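Local coordinates for mandelate racemase/muconate lactonizing enzyme family protein (Roseovarius nubinhibens ISM, PDB 3U4F) that binds magnesium in an enolase-superfamily barrel and probably acts as a hydro-lyase or related enzyme, at residues 38-43 with 48-53; 132-137 with 317-322; 151-156 with 335-340; 165-170 with 229-234. One frame throughout, in Å; residues are numbered along the deposited sequence.

Interaction 1 of 4, residues 38-43 with 48-53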
loop_
_atom_site.group_PDB
_atom_site.type_symbol
_atom_site.label_atom_id
_atom_site.label_comp_id
_atom_site.label_asym_id
_atom_site.label_seq_id
_atom_site.Cartn_x
_atom_site.Cartn_y
_atom_site.Cartn_z
ATOM N N PHE A 38 7.852 -17.521 8.926
ATOM C CA PHE A 38 8.796 -17.078 9.933
ATOM C C PHE A 38 10.127 -16.701 9.317
ATOM O O PHE A 38 10.459 -17.173 8.228
ATOM C CB PHE A 38 8.980 -18.174 11.007
ATOM C CG PHE A 38 7.668 -18.617 11.611
ATOM C CD1 PHE A 38 7.016 -17.816 12.554
ATOM C CD2 PHE A 38 7.067 -19.818 11.199
ATOM C CE1 PHE A 38 5.762 -18.234 13.102
ATOM C CE2 PHE A 38 5.837 -20.240 11.729
ATOM C CZ PHE A 38 5.180 -19.432 12.666
ATOM N N VAL A 39 10.851 -15.819 10.010
ATOM C CA VAL A 39 12.076 -15.232 9.525
ATOM C C VAL A 39 13.163 -15.539 10.515
ATOM O O VAL A 39 12.982 -15.342 11.733
ATOM C CB VAL A 39 11.968 -13.694 9.394
ATOM C CG1 VAL A 39 13.265 -13.076 8.855
ATOM C CG2 VAL A 39 10.797 -13.337 8.508
ATOM N N ARG A 40 14.283 -16.029 10.001
ATOM C CA ARG A 40 15.457 -16.184 10.855
ATOM C C ARG A 40 16.529 -15.273 10.348
ATOM O O ARG A 40 16.858 -15.330 9.150
ATOM C CB ARG A 40 15.980 -17.631 10.907
ATOM C CG ARG A 40 17.231 -17.727 11.864
ATOM C CD ARG A 40 17.685 -19.175 12.152
ATOM N NE ARG A 40 18.014 -19.887 10.902
ATOM C CZ ARG A 40 18.135 -21.209 10.785
ATOM N NH1 ARG A 40 17.976 -22.015 11.833
ATOM N NH2 ARG A 40 18.429 -21.741 9.607
ATOM N N VAL A 41 17.084 -14.445 11.226
ATOM C CA VAL A 41 18.172 -13.544 10.839
ATOM C C VAL A 41 19.470 -13.982 11.507
ATOM O O VAL A 41 19.440 -14.506 12.614
ATOM C CB VAL A 41 17.915 -12.049 11.147
ATOM C CG1 VAL A 41 16.735 -11.492 10.301
ATOM C CG2 VAL A 41 17.712 -11.776 12.681
ATOM N N THR A 42 20.584 -13.757 10.814
ATOM C CA THR A 42 21.918 -14.146 11.325
ATOM C C THR A 42 22.833 -12.942 11.254
ATOM O O THR A 42 22.945 -12.321 10.209
ATOM C CB THR A 42 22.559 -15.279 10.492
ATOM O OG1 THR A 42 21.651 -16.372 10.383
ATOM C CG2 THR A 42 23.889 -15.784 11.127
ATOM N N SER A 43 23.470 -12.603 12.373
ATOM C CA SER A 43 24.411 -11.504 12.389
ATOM C C SER A 43 25.805 -12.024 12.047
ATOM O O SER A 43 26.043 -13.243 12.021
ATOM C CB SER A 43 24.404 -10.786 13.742
ATOM O OG SER A 43 24.776 -11.694 14.762
ATOM N N ARG A 48 21.651 -15.578 16.056
ATOM C CA ARG A 48 20.422 -15.663 15.253
ATOM C C ARG A 48 19.189 -15.299 16.058
ATOM O O ARG A 48 19.188 -15.394 17.291
ATOM C CB ARG A 48 20.273 -17.050 14.632
ATOM C CG ARG A 48 21.505 -17.417 13.747
ATOM C CD ARG A 48 21.329 -18.692 12.966
ATOM N NE ARG A 48 21.180 -19.819 13.874
ATOM C CZ ARG A 48 21.263 -21.093 13.496
ATOM N NH1 ARG A 48 21.496 -21.387 12.222
ATOM N NH2 ARG A 48 21.117 -22.066 14.394
ATOM N N GLY A 49 18.147 -14.863 15.351
ATOM C CA GLY A 49 16.882 -14.483 15.981
ATOM C C GLY A 49 15.777 -14.903 15.034
ATOM O O GLY A 49 16.000 -14.976 13.820
ATOM N N TRP A 50 14.606 -15.179 15.597
ATOM C CA TRP A 50 13.404 -15.608 14.882
ATOM C C TRP A 50 12.290 -14.566 15.019
ATOM O O TRP A 50 12.037 -14.063 16.121
ATOM C CB TRP A 50 12.905 -16.915 15.519
ATOM C CG TRP A 50 13.706 -18.137 15.078
ATOM C CD1 TRP A 50 14.822 -18.677 15.674
ATOM C CD2 TRP A 50 13.462 -18.913 13.897
ATOM N NE1 TRP A 50 15.269 -19.789 14.937
ATOM C CE2 TRP A 50 14.450 -19.940 13.842
ATOM C CE3 TRP A 50 12.490 -18.846 12.881
ATOM C CZ2 TRP A 50 14.479 -20.897 12.808
ATOM C CZ3 TRP A 50 12.512 -19.791 11.859
ATOM C CH2 TRP A 50 13.488 -20.816 11.834
ATOM N N GLY A 51 11.625 -14.256 13.901
ATOM C CA GLY A 51 10.482 -13.334 13.857
ATOM C C GLY A 51 9.417 -13.915 12.933
ATOM O O GLY A 51 9.503 -15.094 12.520
ATOM N N GLN A 52 8.408 -13.115 12.626
ATOM C CA GLN A 52 7.310 -13.578 11.779
ATOM C C GLN A 52 6.854 -12.430 10.918
ATOM O O GLN A 52 6.775 -11.287 11.382
ATOM C CB GLN A 52 6.151 -14.106 12.630
ATOM C CG GLN A 52 5.023 -14.791 11.842
ATOM C CD GLN A 52 3.753 -14.841 12.668
ATOM O OE1 GLN A 52 3.655 -15.616 13.610
ATOM N NE2 GLN A 52 2.786 -13.982 12.329
ATOM N N VAL A 53 6.640 -12.701 9.630
ATOM C CA VAL A 53 5.911 -11.740 8.802
ATOM C C VAL A 53 4.419 -11.771 9.157
ATOM O O VAL A 53 3.918 -12.717 9.789
ATOM C CB VAL A 53 6.124 -12.024 7.281
ATOM C CG1 VAL A 53 7.623 -11.898 6.901
ATOM C CG2 VAL A 53 5.551 -13.397 6.890
HETATM O O HOH W 1 17.893 -21.208 14.997
#
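Phe38 begins the pairing opposite Gln52: CD1 and CE1 of its ring lie beside Gln52 CB and CG, the two side chains pointing the same way. The Gln52 amide itself is held by Leu313 N and Ser312 OG. Val39 follows in a hydrogen-bonded pair with Gly51, its N 2.9 Å from Gly51 O and its O 2.8 Å from Gly51 N. Its CG2 meets Val53 CG1. This is an antiparallel beta hairpin, with strand 48-52 at the margin of the four-stranded sheet of the enolase-superfamily N-terminal domain. Arg40 comes next, across from Trp50, and sets CB over the centre of the six-membered ring, 3.9 Å from its centroid, a CH-pi contact. Were Trp50 replaced by alanine, the Arg40 methylenes would lose the indole face, and the guanidinium would probably be freer to turn, with water 1 losing one of its two donors. A bend at chi3 (58°) turns the Arg40 guanidinium flat onto that of Arg48, planes 4° apart; the salt bridge from Arg40 NE to Glu29 probably offsets part of the like charge. Val41 pairs with Gly49 through two hydrogen bonds, N to O each way. Last, Thr42 lays OG1 3.5 Å from the Arg48 methylene CD.

Interaction 2 of 4, residues 132-137 with 317-322; sequences GTIRAY and FTMHLL
Ile134 carries the strand's whole share of this contact, dividing its two branches between Met319 and Leu322 of the helix. Its CD1 reaches the helix surface 3.9 Å from Met319 CB and 3.8 Å from Met319 O, while Ile134 CG2 meets Leu322 CD1 at 3.8 Å, the two side chains crossing at about a right angle. With CG1 anti to the carbonyl carbon (chi1 -54°), the branches part, and chi2 (96°) then sets CD1 against Met319; a beta-branched residue thus fits both the strand and two helix positions a turn apart. Met319, a selenomethionine in the crystal, offers CB and CG here, and its side chain also packs on Leu332 and Val363. Cutting Ile134 back to an alanine removes CD1 and CG2, and a gap is likely to open beside Met319 CB and Leu322 CD1. On the partly solvent-exposed side of strand 132-139, a barrel strand, nothing touches the helix: Arg135 leads its side chain away to a salt bridge with Asp164, and Thr133 turns from helix 313-322. No hydrogen bond spans the two segments, so cohesion between them is by van der Waals contact and burial of aliphatic carbon; a polar tie, Thr133 O to Arg323 NH1, lies just beyond the helical segment.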
loop_
_atom_site.group_PDB
_atom_site.type_symbol
_atom_site.label_atom_id
_atom_site.label_comp_id
_atom_site.label_asym_id
_atom_site.label_seq_id
_atom_site.Cartn_x
_atom_site.Cartn_y
_atom_site.Cartn_z
ATOM N N GLY A 132 5.643 -10.263 32.895
ATOM C CA GLY A 132 4.462 -10.191 33.765
ATOM C C GLY A 132 3.178 -10.395 32.996
ATOM O O GLY A 132 3.196 -10.825 31.858
ATOM N N THR A 133 2.044 -10.107 33.624
ATOM C CA THR A 133 0.763 -10.463 33.046
ATOM C C THR A 133 0.140 -9.273 32.308
ATOM O O THR A 133 0.515 -8.118 32.535
ATOM C CB THR A 133 -0.233 -10.881 34.138
ATOM O OG1 THR A 133 -0.303 -9.813 35.073
ATOM C CG2 THR A 133 0.251 -12.171 34.869
ATOM N N ILE A 134 -0.828 -9.599 31.447
ATOM C CA ILE A 134 -1.597 -8.631 30.653
ATOM C C ILE A 134 -3.033 -9.108 30.635
ATOM O O ILE A 134 -3.330 -10.258 30.254
ATOM C CB ILE A 134 -1.116 -8.574 29.158
ATOM C CG1 ILE A 134 0.373 -8.311 29.050
ATOM C CG2 ILE A 134 -1.812 -7.427 28.395
ATOM C CD1 ILE A 134 1.198 -9.563 28.892
ATOM N N ARG A 135 -3.942 -8.203 30.977
ATOM C CA ARG A 135 -5.360 -8.480 30.881
ATOM C C ARG A 135 -5.703 -8.776 29.446
ATOM O O ARG A 135 -5.265 -8.044 28.558
ATOM C CB ARG A 135 -6.165 -7.245 31.300
ATOM C CG ARG A 135 -7.684 -7.479 31.296
ATOM C CD ARG A 135 -8.392 -6.219 31.770
ATOM N NE ARG A 135 -9.843 -6.379 31.774
ATOM C CZ ARG A 135 -10.701 -5.357 31.826
ATOM N NH1 ARG A 135 -10.255 -4.111 31.821
ATOM N NH2 ARG A 135 -12.005 -5.590 31.835
ATOM N N ALA A 136 -6.500 -9.816 29.212
ATOM C CA ALA A 136 -6.887 -10.133 27.822
ATOM C C ALA A 136 -8.384 -9.924 27.628
ATOM O O ALA A 136 -9.172 -10.118 28.566
ATOM C CB ALA A 136 -6.521 -11.558 27.486
ATOM N N TYR A 137 -8.794 -9.530 26.421
ATOM C CA TYR A 137 -10.206 -9.640 26.083
ATOM C C TYR A 137 -10.437 -10.757 25.073
ATOM O O TYR A 137 -9.643 -10.931 24.144
ATOM C CB TYR A 137 -10.799 -8.297 25.623
ATOM C CG TYR A 137 -10.392 -7.743 24.253
ATOM C CD1 TYR A 137 -11.116 -8.071 23.110
ATOM C CD2 TYR A 137 -9.362 -6.800 24.144
ATOM C CE1 TYR A 137 -10.773 -7.519 21.847
ATOM C CE2 TYR A 137 -9.018 -6.221 22.926
ATOM C CZ TYR A 137 -9.737 -6.580 21.773
ATOM O OH TYR A 137 -9.413 -6.006 20.553
ATOM N N PHE A 317 3.844 -10.965 20.350
ATOM C CA PHE A 317 4.564 -9.716 20.131
ATOM C C PHE A 317 3.836 -8.562 20.814
ATOM O O PHE A 317 4.471 -7.675 21.404
ATOM C CB PHE A 317 4.696 -9.386 18.639
ATOM C CG PHE A 317 5.502 -10.390 17.817
ATOM C CD1 PHE A 317 6.442 -11.234 18.391
ATOM C CD2 PHE A 317 5.306 -10.466 16.437
ATOM C CE1 PHE A 317 7.187 -12.179 17.592
ATOM C CE2 PHE A 317 6.055 -11.375 15.629
ATOM C CZ PHE A 317 7.004 -12.207 16.200
ATOM N N THR A 318 2.509 -8.581 20.722
ATOM C CA THR A 318 1.678 -7.542 21.336
ATOM C C THR A 318 1.749 -7.615 22.880
ATOM O O THR A 318 1.816 -6.576 23.558
ATOM C CB THR A 318 0.228 -7.703 20.885
ATOM O OG1 THR A 318 0.169 -7.667 19.437
ATOM C CG2 THR A 318 -0.625 -6.586 21.457
HETATM N N MSE A 319 1.763 -8.837 23.417
HETATM C CA MSE A 319 1.957 -9.029 24.868
HETATM C C MSE A 319 3.240 -8.380 25.337
HETATM O O MSE A 319 3.229 -7.622 26.304
HETATM C CB MSE A 319 1.946 -10.520 25.206
HETATM C CG MSE A 319 0.583 -11.153 25.102
HETATM SE SE MSE A 319 0.665 -13.099 24.954
HETATM C CE MSE A 319 1.757 -13.568 26.560
ATOM N N HIS A 320 4.366 -8.658 24.673
ATOM C CA HIS A 320 5.628 -7.964 25.024
ATOM C C HIS A 320 5.529 -6.439 24.898
ATOM O O HIS A 320 6.017 -5.715 25.746
ATOM C CB HIS A 320 6.795 -8.443 24.158
ATOM C CG HIS A 320 7.361 -9.777 24.553
ATOM N ND1 HIS A 320 6.731 -10.967 24.279
ATOM C CD2 HIS A 320 8.534 -10.099 25.145
ATOM C CE1 HIS A 320 7.484 -11.975 24.696
ATOM N NE2 HIS A 320 8.594 -11.472 25.211
ATOM N N LEU A 321 4.931 -5.936 23.822
ATOM C CA LEU A 321 4.758 -4.486 23.677
ATOM C C LEU A 321 3.906 -3.846 24.814
ATOM O O LEU A 321 4.255 -2.787 25.364
ATOM C CB LEU A 321 4.129 -4.168 22.313
ATOM C CG LEU A 321 4.046 -2.667 22.001
ATOM C CD1 LEU A 321 5.292 -2.265 21.258
ATOM C CD2 LEU A 321 2.809 -2.333 21.171
ATOM N N LEU A 322 2.796 -4.476 25.150
ATOM C CA LEU A 322 1.919 -3.997 26.234
ATOM C C LEU A 322 2.587 -4.040 27.609
ATOM O O LEU A 322 2.190 -3.286 28.508
ATOM C CB LEU A 322 0.608 -4.801 26.271
ATOM C CG LEU A 322 -0.391 -4.546 25.130
ATOM C CD1 LEU A 322 -1.575 -5.532 25.148
ATOM C CD2 LEU A 322 -0.919 -3.072 25.167
#

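Interaction 3 of 4, residues 151-156 with 335-340; sequences AERMKR and SIEGED
Arg153 extends from helix 147-161 of the enolase-superfamily barrel domain to Ile336 and Glu337, in the loop that follows barrel strand 332-335. Its guanidinium is used in two directions. NH1 and NH2 grip the Glu337 carboxylate end-on, one nitrogen to each oxygen, in a salt bridge whose two planes stand 53° apart. The bond from Arg153 NH1 to Glu337 OE1, 2.8 Å long, is nearly straight and lies in the guanidinium plane, yet it meets OE1 from above the carboxylate; that from Arg153 NH2 to Glu337 OE2, also 2.8 Å, arrives on the syn side but is tilted from the guanidinium plane and more bent, at 142°. Over one face sits Ile336 CD1, 3.6 Å above the plane, an apolar cover suited to the poorly hydrated face of an arginine. Arg153 spans the gap because its chain stays extended from CG to NE, whereas Glu337 starts off away from the helix and bends back at chi2 (-59°). Both ends have further partners: Glu150 makes a salt bridge with Arg153 NE, and Met141 N, from a residue of the guanidine pocket, donates to Glu337 OE2, probably steadying the carboxylate. Beside the ion pair, selenomethionine Met154 brings its SE to 4.2 Å from Ile336 CG1.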
loop_
_atom_site.group_PDB
_atom_site.type_symbol
_atom_site.label_atom_id
_atom_site.label_comp_id
_atom_site.label_asym_id
_atom_site.label_seq_id
_atom_site.Cartn_x
_atom_site.Cartn_y
_atom_site.Cartn_z
ATOM N N ALA A 151 -23.304 -15.056 22.989
ATOM C CA ALA A 151 -23.380 -14.953 24.449
ATOM C C ALA A 151 -23.015 -16.277 25.118
ATOM O O ALA A 151 -22.295 -16.291 26.113
ATOM C CB ALA A 151 -24.795 -14.504 24.902
ATOM N N GLU A 152 -23.538 -17.384 24.595
ATOM C CA GLU A 152 -23.373 -18.668 25.286
ATOM C C GLU A 152 -21.915 -19.119 25.306
ATOM O O GLU A 152 -21.429 -19.576 26.338
ATOM C CB GLU A 152 -24.283 -19.757 24.710
ATOM C CG GLU A 152 -25.782 -19.604 25.078
ATOM C CD GLU A 152 -26.020 -19.370 26.584
ATOM O OE1 GLU A 152 -25.560 -20.200 27.404
ATOM O OE2 GLU A 152 -26.643 -18.346 26.949
ATOM N N ARG A 153 -21.217 -18.989 24.172
ATOM C CA ARG A 153 -19.788 -19.323 24.152
ATOM C C ARG A 153 -18.925 -18.372 24.994
ATOM O O ARG A 153 -17.954 -18.821 25.624
ATOM C CB ARG A 153 -19.243 -19.479 22.727
ATOM C CG ARG A 153 -19.102 -18.186 21.900
ATOM C CD ARG A 153 -18.034 -18.423 20.801
ATOM N NE ARG A 153 -17.931 -17.322 19.842
ATOM C CZ ARG A 153 -17.160 -17.340 18.754
ATOM N NH1 ARG A 153 -16.383 -18.390 18.469
ATOM N NH2 ARG A 153 -17.161 -16.293 17.948
HETATM N N MSE A 154 -19.263 -17.080 25.034
HETATM C CA MSE A 154 -18.516 -16.162 25.907
HETATM C C MSE A 154 -18.667 -16.555 27.379
HETATM O O MSE A 154 -17.694 -16.499 28.126
HETATM C CB MSE A 154 -18.904 -14.697 25.712
HETATM C CG MSE A 154 -18.543 -14.109 24.357
HETATM SE SE MSE A 154 -16.668 -14.418 23.804
HETATM C CE MSE A 154 -16.638 -13.136 22.328
ATOM N N LYS A 155 -19.872 -16.959 27.792
ATOM C CA LYS A 155 -20.046 -17.494 29.159
ATOM C C LYS A 155 -19.175 -18.733 29.403
ATOM O O LYS A 155 -18.530 -18.831 30.447
ATOM C CB LYS A 155 -21.519 -17.783 29.490
ATOM C CG LYS A 155 -22.354 -16.523 29.584
ATOM C CD LYS A 155 -23.748 -16.773 30.122
ATOM C CE LYS A 155 -24.667 -17.185 29.014
ATOM N NZ LYS A 155 -26.114 -17.051 29.363
ATOM N N ARG A 156 -19.138 -19.669 28.462
ATOM C CA ARG A 156 -18.243 -20.830 28.613
ATOM C C ARG A 156 -16.788 -20.412 28.790
ATOM O O ARG A 156 -16.071 -20.911 29.665
ATOM C CB ARG A 156 -18.338 -21.774 27.420
ATOM C CG ARG A 156 -19.748 -22.177 27.014
ATOM C CD ARG A 156 -20.472 -22.968 28.103
ATOM N NE ARG A 156 -21.875 -22.547 28.233
ATOM C CZ ARG A 156 -22.867 -22.929 27.424
ATOM N NH1 ARG A 156 -22.634 -23.750 26.405
ATOM N NH2 ARG A 156 -24.098 -22.479 27.632
ATOM N N SER A 335 -7.902 -13.744 20.333
ATOM C CA SER A 335 -8.889 -14.486 19.528
ATOM C C SER A 335 -9.336 -15.788 20.215
ATOM O O SER A 335 -8.507 -16.630 20.607
ATOM C CB SER A 335 -8.343 -14.853 18.137
ATOM O OG SER A 335 -9.336 -15.630 17.465
ATOM N N ILE A 336 -10.647 -15.943 20.350
ATOM C CA ILE A 336 -11.196 -17.140 20.945
ATOM C C ILE A 336 -11.756 -18.157 19.919
ATOM O O ILE A 336 -12.433 -19.119 20.289
ATOM C CB ILE A 336 -12.200 -16.833 22.097
ATOM C CG1 ILE A 336 -13.275 -15.799 21.700
ATOM C CG2 ILE A 336 -11.418 -16.397 23.357
ATOM C CD1 ILE A 336 -14.260 -16.280 20.627
ATOM N N GLU A 337 -11.433 -17.974 18.644
ATOM C CA GLU A 337 -11.940 -18.901 17.624
ATOM C C GLU A 337 -11.213 -20.250 17.719
ATOM O O GLU A 337 -10.042 -20.282 18.063
ATOM C CB GLU A 337 -11.826 -18.290 16.233
ATOM C CG GLU A 337 -12.601 -16.944 16.068
ATOM C CD GLU A 337 -14.101 -17.045 16.331
ATOM O OE1 GLU A 337 -14.625 -18.168 16.314
ATOM O OE2 GLU A 337 -14.759 -15.994 16.530
ATOM N N GLY A 338 -11.912 -21.353 17.457
ATOM C CA GLY A 338 -11.271 -22.684 17.485
ATOM C C GLY A 338 -10.584 -23.075 16.177
ATOM O O GLY A 338 -10.290 -22.228 15.337
ATOM N N GLU A 339 -10.325 -24.374 15.996
ATOM C CA GLU A 339 -9.655 -24.882 14.768
ATOM C C GLU A 339 -10.554 -24.980 13.561
ATOM O O GLU A 339 -10.048 -25.024 12.437
ATOM C CB GLU A 339 -9.008 -26.252 14.982
ATOM C CG GLU A 339 -7.756 -26.226 15.821
ATOM C CD GLU A 339 -8.046 -26.049 17.308
ATOM O OE1 GLU A 339 -9.233 -25.853 17.684
ATOM O OE2 GLU A 339 -7.078 -26.100 18.104
ATOM N N ASP A 340 -11.869 -25.023 13.756
ATOM C CA ASP A 340 -12.766 -24.818 12.612
ATOM C C ASP A 340 -12.167 -23.655 11.806
ATOM O O ASP A 340 -12.021 -23.728 10.572
ATOM C CB ASP A 340 -14.243 -24.523 13.031
ATOM C CG ASP A 340 -14.431 -23.153 13.774
ATOM O OD1 ASP A 340 -13.786 -22.956 14.842
ATOM O OD2 ASP A 340 -15.231 -22.287 13.311
#

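Interaction 4 of 4, residues 165-170 with 229-234; sequences AFKVRA and HFEEPC. With MG (magnesium ion), chain E; GAI (guanidine), chain F.
Lys167 and His229, the closest residues by backbone, have CA atoms 8.7 Å apart, too far for the strands to pair. Strand 201-205 runs between strands 165-169 and 229-231, parallel to both, as in the barrel of the enolase superfamily, so the contact is made by side chains that project inward. Lys167 and Glu231 cross at about a right angle. A bend at chi3 (86°) brings Lys167 NZ to 2.9 Å from Glu231 OE1, the ammonium of this salt bridge coming from above the carboxylate plane. Glu231 OE1 also accepts from His229 NE2 at 2.8 Å, on the anti side and nearly straight at 170°; Gln278 NE2 is a further donor. Several donors on OE1 probably fix the rotation of the carboxylate and leave Glu231 OE2 directed at the magnesium ion, 2.1 Å away. Asp205 and Glu257 supply the other protein ligands, while guanidine N2 and N3 and water 2 complete the site; Glu232 OE1 probably accepts from that water. Lys167 NZ also comes within 2.8 Å of guanidine N3, and Arg169 sets NH2 2.9 Å from guanidine N1, the ligand lying at the edge of its guanidinium. A carboxylate suits position 231 because its two oxygens divide the work: one takes hydrogen bonds from the protein, the other binds metal, coupling pocket side chains to the magnesium site.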
loop_
_atom_site.group_PDB
_atom_site.type_symbol
_atom_site.label_atom_id
_atom_site.label_comp_id
_atom_site.label_asym_id
_atom_site.label_seq_id
_atom_site.Cartn_x
_atom_site.Cartn_y
_atom_site.Cartn_z
ATOM N N ALA A 165 -13.592 -9.339 29.861
ATOM C CA ALA A 165 -13.780 -8.412 28.735
ATOM C C ALA A 165 -14.001 -9.225 27.462
ATOM O O ALA A 165 -13.357 -10.266 27.261
ATOM C CB ALA A 165 -12.545 -7.529 28.583
ATOM N N PHE A 166 -14.895 -8.750 26.597
ATOM C CA PHE A 166 -15.389 -9.560 25.472
ATOM C C PHE A 166 -15.708 -8.639 24.295
ATOM O O PHE A 166 -16.377 -7.622 24.472
ATOM C CB PHE A 166 -16.668 -10.329 25.846
ATOM C CG PHE A 166 -16.549 -11.137 27.121
ATOM C CD1 PHE A 166 -16.205 -12.476 27.073
ATOM C CD2 PHE A 166 -16.780 -10.540 28.352
ATOM C CE1 PHE A 166 -16.078 -13.224 28.251
ATOM C CE2 PHE A 166 -16.631 -11.254 29.535
ATOM C CZ PHE A 166 -16.275 -12.606 29.479
ATOM N N LYS A 167 -15.230 -8.993 23.101
ATOM C CA LYS A 167 -15.528 -8.179 21.917
ATOM C C LYS A 167 -16.330 -8.982 20.897
ATOM O O LYS A 167 -15.962 -10.123 20.568
ATOM C CB LYS A 167 -14.247 -7.595 21.279
ATOM C CG LYS A 167 -14.532 -6.623 20.128
ATOM C CD LYS A 167 -13.291 -5.857 19.693
ATOM C CE LYS A 167 -12.500 -6.650 18.670
ATOM N NZ LYS A 167 -11.292 -5.861 18.324
ATOM N N VAL A 168 -17.416 -8.386 20.394
ATOM C CA VAL A 168 -18.239 -9.003 19.353
ATOM C C VAL A 168 -18.312 -8.067 18.138
ATOM O O VAL A 168 -17.719 -6.993 18.148
ATOM C CB VAL A 168 -19.672 -9.346 19.899
ATOM C CG1 VAL A 168 -19.554 -10.261 21.091
ATOM C CG2 VAL A 168 -20.395 -8.088 20.253
ATOM N N ARG A 169 -18.997 -8.482 17.081
ATOM C CA ARG A 169 -19.005 -7.737 15.836
ATOM C C ARG A 169 -20.348 -7.027 15.623
ATOM O O ARG A 169 -21.388 -7.581 15.950
ATOM C CB ARG A 169 -18.766 -8.684 14.675
ATOM C CG ARG A 169 -17.467 -9.487 14.804
ATOM C CD ARG A 169 -16.239 -8.580 14.547
ATOM N NE ARG A 169 -15.051 -9.102 15.252
ATOM C CZ ARG A 169 -13.841 -8.573 15.146
ATOM N NH1 ARG A 169 -13.637 -7.569 14.294
ATOM N NH2 ARG A 169 -12.844 -9.052 15.887
ATOM N N ALA A 170 -20.296 -5.834 15.046
ATOM C CA ALA A 170 -21.482 -5.087 14.582
ATOM C C ALA A 170 -21.478 -4.982 13.059
ATOM O O ALA A 170 -20.423 -5.042 12.429
ATOM C CB ALA A 170 -21.473 -3.691 15.159
ATOM N N HIS A 229 -16.074 0.413 24.273
ATOM C CA HIS A 229 -15.071 0.386 23.192
ATOM C C HIS A 229 -15.847 0.147 21.887
ATOM O O HIS A 229 -16.530 -0.869 21.750
ATOM C CB HIS A 229 -14.090 -0.767 23.519
ATOM C CG HIS A 229 -13.095 -1.099 22.447
ATOM N ND1 HIS A 229 -11.734 -1.012 22.653
ATOM C CD2 HIS A 229 -13.255 -1.571 21.187
ATOM C CE1 HIS A 229 -11.095 -1.409 21.564
ATOM N NE2 HIS A 229 -11.997 -1.754 20.659
ATOM N N PHE A 230 -15.740 1.085 20.961
ATOM C CA PHE A 230 -16.464 1.043 19.678
ATOM C C PHE A 230 -15.410 1.198 18.584
ATOM O O PHE A 230 -14.904 2.303 18.312
ATOM C CB PHE A 230 -17.467 2.212 19.677
ATOM C CG PHE A 230 -18.371 2.278 18.472
ATOM C CD1 PHE A 230 -18.539 1.196 17.622
ATOM C CD2 PHE A 230 -19.113 3.432 18.253
ATOM C CE1 PHE A 230 -19.423 1.274 16.523
ATOM C CE2 PHE A 230 -20.009 3.520 17.155
ATOM C CZ PHE A 230 -20.159 2.456 16.311
ATOM N N GLU A 231 -15.075 0.077 17.964
ATOM C CA GLU A 231 -13.947 0.004 17.063
ATOM C C GLU A 231 -14.362 0.130 15.596
ATOM O O GLU A 231 -15.325 -0.479 15.180
ATOM C CB GLU A 231 -13.216 -1.310 17.317
ATOM C CG GLU A 231 -12.022 -1.553 16.412
ATOM C CD GLU A 231 -11.131 -2.647 16.965
ATOM O OE1 GLU A 231 -11.263 -2.963 18.188
ATOM O OE2 GLU A 231 -10.285 -3.161 16.184
ATOM N N GLU A 232 -13.596 0.934 14.861
ATOM C CA GLU A 232 -13.676 1.094 13.410
ATOM C C GLU A 232 -15.114 1.322 12.946
ATOM O O GLU A 232 -15.627 0.575 12.144
ATOM C CB GLU A 232 -13.001 -0.106 12.694
ATOM C CG GLU A 232 -12.608 0.154 11.233
ATOM C CD GLU A 232 -11.783 -0.992 10.660
ATOM O OE1 GLU A 232 -10.794 -1.351 11.332
ATOM O OE2 GLU A 232 -12.114 -1.496 9.543
ATOM N N PRO A 233 -15.784 2.354 13.493
ATOM C CA PRO A 233 -17.222 2.537 13.173
ATOM C C PRO A 233 -17.454 2.790 11.688
ATOM O O PRO A 233 -18.471 2.351 11.123
ATOM C CB PRO A 233 -17.604 3.814 13.966
ATOM C CG PRO A 233 -16.281 4.504 14.291
ATOM C CD PRO A 233 -15.308 3.329 14.496
ATOM N N CYS A 234 -16.521 3.526 11.087
ATOM C CA CYS A 234 -16.618 3.991 9.705
ATOM C C CYS A 234 -15.450 3.460 8.859
ATOM O O CYS A 234 -14.386 3.122 9.392
ATOM C CB CYS A 234 -16.535 5.510 9.696
ATOM S SG CYS A 234 -17.876 6.345 10.632
HETATM MG MG MG E . -10.697 -4.422 14.581
HETATM C C GAI F . -10.296 -6.923 15.030
HETATM N N1 GAI F . -10.131 -8.185 15.336
HETATM N N2 GAI F . -10.759 -6.465 13.813
HETATM N N3 GAI F . -9.958 -5.967 15.912
HETATM O O HOH W 2 -11.618 -3.318 13.209
#

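Interactions 2, 3 and 4 all belong to the barrel region, whereas interaction 1 lies in the N-terminal domain, its centre about 34 Å from that of interaction 4. Interaction 4 holds part of the magnesium and guanidine site. Interaction 2 is joined to it by neighbouring strands 132-139 and 165-169 and by a probable hydrogen bond, Tyr137 OH to Lys167 NZ at 2.9 Å. Interaction 3 packs behind strand 165-169, Met154 CE lying 3.6 Å from Lys167 O, and the Glu337 side chain is about 9 Å from the guanidine. Helix 313-322 touches both domains: Phe317 CZ, in a segment of interaction 2, lies 3.9 Å from Gln52 N of interaction 1.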